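Dihydroxyacetone kinase (Citrobacter freundii, PDB 1UN8) phosphorylates dihydroxyacetone with ATP and a divalent metal ion, giving dihydroxyacetone phosphate in the oxidative route of glycerol fermentation. Local coordinates at residues R207-L215 against G221-Q231. Numbering follows the deposited sequence.
Sequences RHHPGHAEL and GEPGASVIDTQ
Glu214 OE1 accepts Gly224 N at 2.7 Å, on the anti side but tilted well out of the carboxylate plane. Glu214 OE1 also forms a salt bridge with Arg207 NH1 (2.8 Å), mainly ionic because its hydrogen-bond geometry is weak; His209 NE2 donates to Glu214 OE2 (2.8 Å), again anti and tilted from the plane. An extended chain, with CG anti to the backbone N (chi1 179°), carries the carboxylate to these partners; the guanidinium and the imidazole N-H would be expected to stabilise its negative charge. Arg207 then reaches Gly221 O through NH2, a weak bond at 124°.

Along the strands, Ala213 and Ile228 exchange two backbone bonds, the one from Ile228 N to Ala213 O being nearly straight (173°). Leu215 O accepts Ala225 N at 2.7 Å and, weakly, Ser226 N, so two residues face one: a classic beta bulge. Near the turn at 209-212, Gln231 NE2 donates to His212 O (3.2 Å), while its OE1 takes the N-H of Phe4 of the second subunit.

Val227 CG2 lies over one face of the His209 ring, 4.3 Å from its centroid, a CH-pi contact on the Glu214 side of the sheet. On the other side Ile228 CD1 meets Leu215 CB at 3.6 Å, covered by helix 233-247. The arrangement is an antiparallel beta hairpin, with strand 226-228 outermost, within this chain, in a mixed DhaK-domain sheet and 213-215 next to strand 186-192; its connection carries the active-site His220, whose backbone N is hydrogen-bonded by Glu222 OE2.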
# COMPACT_ATOMS: atom_id res chain seq x y z
N ARG A 207 -2.87 -3.46 -18.48
CA ARG A 207 -2.01 -4.46 -19.10
C ARG A 207 -1.62 -5.49 -18.05
O ARG A 207 -1.30 -5.15 -16.92
CB ARG A 207 -0.78 -3.82 -19.74
CG ARG A 207 0.12 -4.81 -20.45
CD ARG A 207 1.41 -4.12 -20.90
NE ARG A 207 1.16 -2.74 -21.29
CZ ARG A 207 2.01 -1.75 -21.09
NH1 ARG A 207 3.18 -1.96 -20.51
NH2 ARG A 207 1.68 -0.52 -21.46
N HIS A 208 -1.64 -6.73 -18.45
CA HIS A 208 -1.30 -7.82 -17.59
C HIS A 208 -0.86 -9.06 -18.41
O HIS A 208 -1.42 -9.33 -19.48
CB HIS A 208 -2.53 -8.18 -16.70
CG HIS A 208 -2.45 -9.59 -16.04
ND1 HIS A 208 -1.70 -9.84 -14.91
CD2 HIS A 208 -3.02 -10.76 -16.39
CE1 HIS A 208 -1.83 -11.11 -14.58
NE2 HIS A 208 -2.62 -11.69 -15.46
N HIS A 209 0.11 -9.77 -17.94
CA HIS A 209 0.50 -10.98 -18.59
C HIS A 209 0.18 -12.07 -17.59
O HIS A 209 0.62 -12.05 -16.45
CB HIS A 209 1.97 -10.91 -19.04
CG HIS A 209 2.34 -9.56 -19.73
ND1 HIS A 209 1.78 -9.13 -20.92
CD2 HIS A 209 3.20 -8.58 -19.35
CE1 HIS A 209 2.27 -7.95 -21.23
NE2 HIS A 209 3.13 -7.59 -20.30
N PRO A 210 -0.65 -13.03 -18.01
CA PRO A 210 -1.00 -14.12 -17.10
C PRO A 210 0.19 -14.98 -16.67
O PRO A 210 0.96 -15.42 -17.52
CB PRO A 210 -2.02 -14.92 -17.90
CG PRO A 210 -2.50 -13.97 -18.95
CD PRO A 210 -1.29 -13.21 -19.40
N GLY A 211 0.32 -15.22 -15.38
CA GLY A 211 1.40 -16.02 -14.83
C GLY A 211 2.80 -15.44 -15.06
O GLY A 211 3.79 -16.00 -14.58
N HIS A 212 2.87 -14.34 -15.79
CA HIS A 212 4.15 -13.69 -16.06
C HIS A 212 4.31 -12.33 -15.43
O HIS A 212 3.40 -11.84 -14.76
CB HIS A 212 4.35 -13.51 -17.57
CG HIS A 212 4.18 -14.82 -18.38
ND1 HIS A 212 5.00 -15.91 -18.22
CD2 HIS A 212 3.28 -15.16 -19.34
CE1 HIS A 212 4.62 -16.87 -19.04
NE2 HIS A 212 3.58 -16.44 -19.73
N ALA A 213 5.48 -11.72 -15.62
CA ALA A 213 5.76 -10.41 -15.03
C ALA A 213 6.52 -9.50 -15.98
O ALA A 213 7.53 -9.88 -16.57
CB ALA A 213 6.57 -10.58 -13.75
N GLU A 214 6.03 -8.27 -16.12
CA GLU A 214 6.67 -7.31 -17.01
C GLU A 214 7.80 -6.55 -16.32
O GLU A 214 7.58 -5.69 -15.46
CB GLU A 214 5.63 -6.32 -17.56
CG GLU A 214 6.22 -5.28 -18.49
CD GLU A 214 5.16 -4.50 -19.25
OE1 GLU A 214 5.43 -3.31 -19.57
OE2 GLU A 214 4.08 -5.06 -19.54
N LEU A 215 9.03 -6.87 -16.71
CA LEU A 215 10.19 -6.21 -16.14
C LEU A 215 10.34 -4.82 -16.75
O LEU A 215 10.27 -4.66 -17.97
CB LEU A 215 11.45 -7.04 -16.43
CG LEU A 215 12.75 -6.45 -15.88
CD1 LEU A 215 12.70 -6.48 -14.37
CD2 LEU A 215 13.93 -7.25 -16.36
N GLY A 221 3.02 3.52 -16.49
CA GLY A 221 2.48 2.37 -17.19
C GLY A 221 3.17 2.10 -18.51
O GLY A 221 2.75 1.22 -19.25
N GLU A 222 4.22 2.85 -18.81
CA GLU A 222 4.95 2.66 -20.07
C GLU A 222 5.44 1.22 -20.24
O GLU A 222 5.71 0.52 -19.27
CB GLU A 222 6.17 3.60 -20.13
CG GLU A 222 5.90 5.09 -19.96
CD GLU A 222 6.05 5.56 -18.52
OE1 GLU A 222 6.41 6.75 -18.32
OE2 GLU A 222 5.79 4.75 -17.59
N PRO A 223 5.58 0.77 -21.50
CA PRO A 223 6.05 -0.59 -21.80
C PRO A 223 7.39 -0.82 -21.13
O PRO A 223 8.23 0.07 -21.09
CB PRO A 223 6.20 -0.56 -23.33
CG PRO A 223 5.15 0.39 -23.74
CD PRO A 223 5.27 1.50 -22.73
N GLY A 224 7.58 -2.03 -20.60
CA GLY A 224 8.83 -2.35 -19.94
C GLY A 224 9.89 -2.86 -20.90
O GLY A 224 9.77 -2.73 -22.12
N ALA A 225 10.94 -3.46 -20.34
CA ALA A 225 12.04 -3.97 -21.14
C ALA A 225 11.88 -5.44 -21.56
O ALA A 225 12.47 -5.87 -22.54
CB ALA A 225 13.37 -3.80 -20.40
N SER A 226 11.07 -6.20 -20.82
CA SER A 226 10.88 -7.61 -21.13
C SER A 226 9.78 -8.23 -20.30
O SER A 226 9.18 -7.55 -19.47
CB SER A 226 12.20 -8.34 -20.89
OG SER A 226 12.04 -9.74 -21.03
N VAL A 227 9.52 -9.52 -20.53
CA VAL A 227 8.49 -10.26 -19.79
C VAL A 227 9.11 -11.51 -19.19
O VAL A 227 9.72 -12.28 -19.91
CB VAL A 227 7.34 -10.70 -20.72
CG1 VAL A 227 6.37 -11.57 -19.94
CG2 VAL A 227 6.61 -9.49 -21.28
N ILE A 228 8.98 -11.70 -17.87
CA ILE A 228 9.53 -12.89 -17.20
C ILE A 228 8.44 -13.96 -17.21
O ILE A 228 7.29 -13.68 -16.86
CB ILE A 228 9.91 -12.61 -15.70
CG1 ILE A 228 11.00 -11.54 -15.54
CG2 ILE A 228 10.44 -13.87 -15.09
CD1 ILE A 228 11.18 -10.65 -16.72
N ASP A 229 8.81 -15.18 -17.59
CA ASP A 229 7.86 -16.29 -17.68
C ASP A 229 7.40 -16.87 -16.34
O ASP A 229 6.89 -17.98 -16.29
CB ASP A 229 8.44 -17.42 -18.54
CG ASP A 229 9.56 -18.19 -17.85
OD1 ASP A 229 10.22 -17.61 -16.96
OD2 ASP A 229 9.79 -19.36 -18.21
N THR A 230 7.56 -16.11 -15.27
CA THR A 230 7.12 -16.57 -13.96
C THR A 230 6.89 -15.39 -13.04
O THR A 230 7.30 -14.27 -13.34
CB THR A 230 8.17 -17.49 -13.31
OG1 THR A 230 7.64 -18.03 -12.09
CG2 THR A 230 9.46 -16.73 -13.00
N GLN A 231 6.22 -15.64 -11.92
CA GLN A 231 5.95 -14.61 -10.92
C GLN A 231 6.65 -14.99 -9.63
O GLN A 231 6.52 -14.30 -8.62
CB GLN A 231 4.46 -14.47 -10.68
CG GLN A 231 3.69 -13.98 -11.89
CD GLN A 231 2.24 -13.69 -11.56
OE1 GLN A 231 1.81 -13.85 -10.42
NE2 GLN A 231 1.48 -13.25 -12.56
O HOH W 1 -1.40 -14.04 -13.23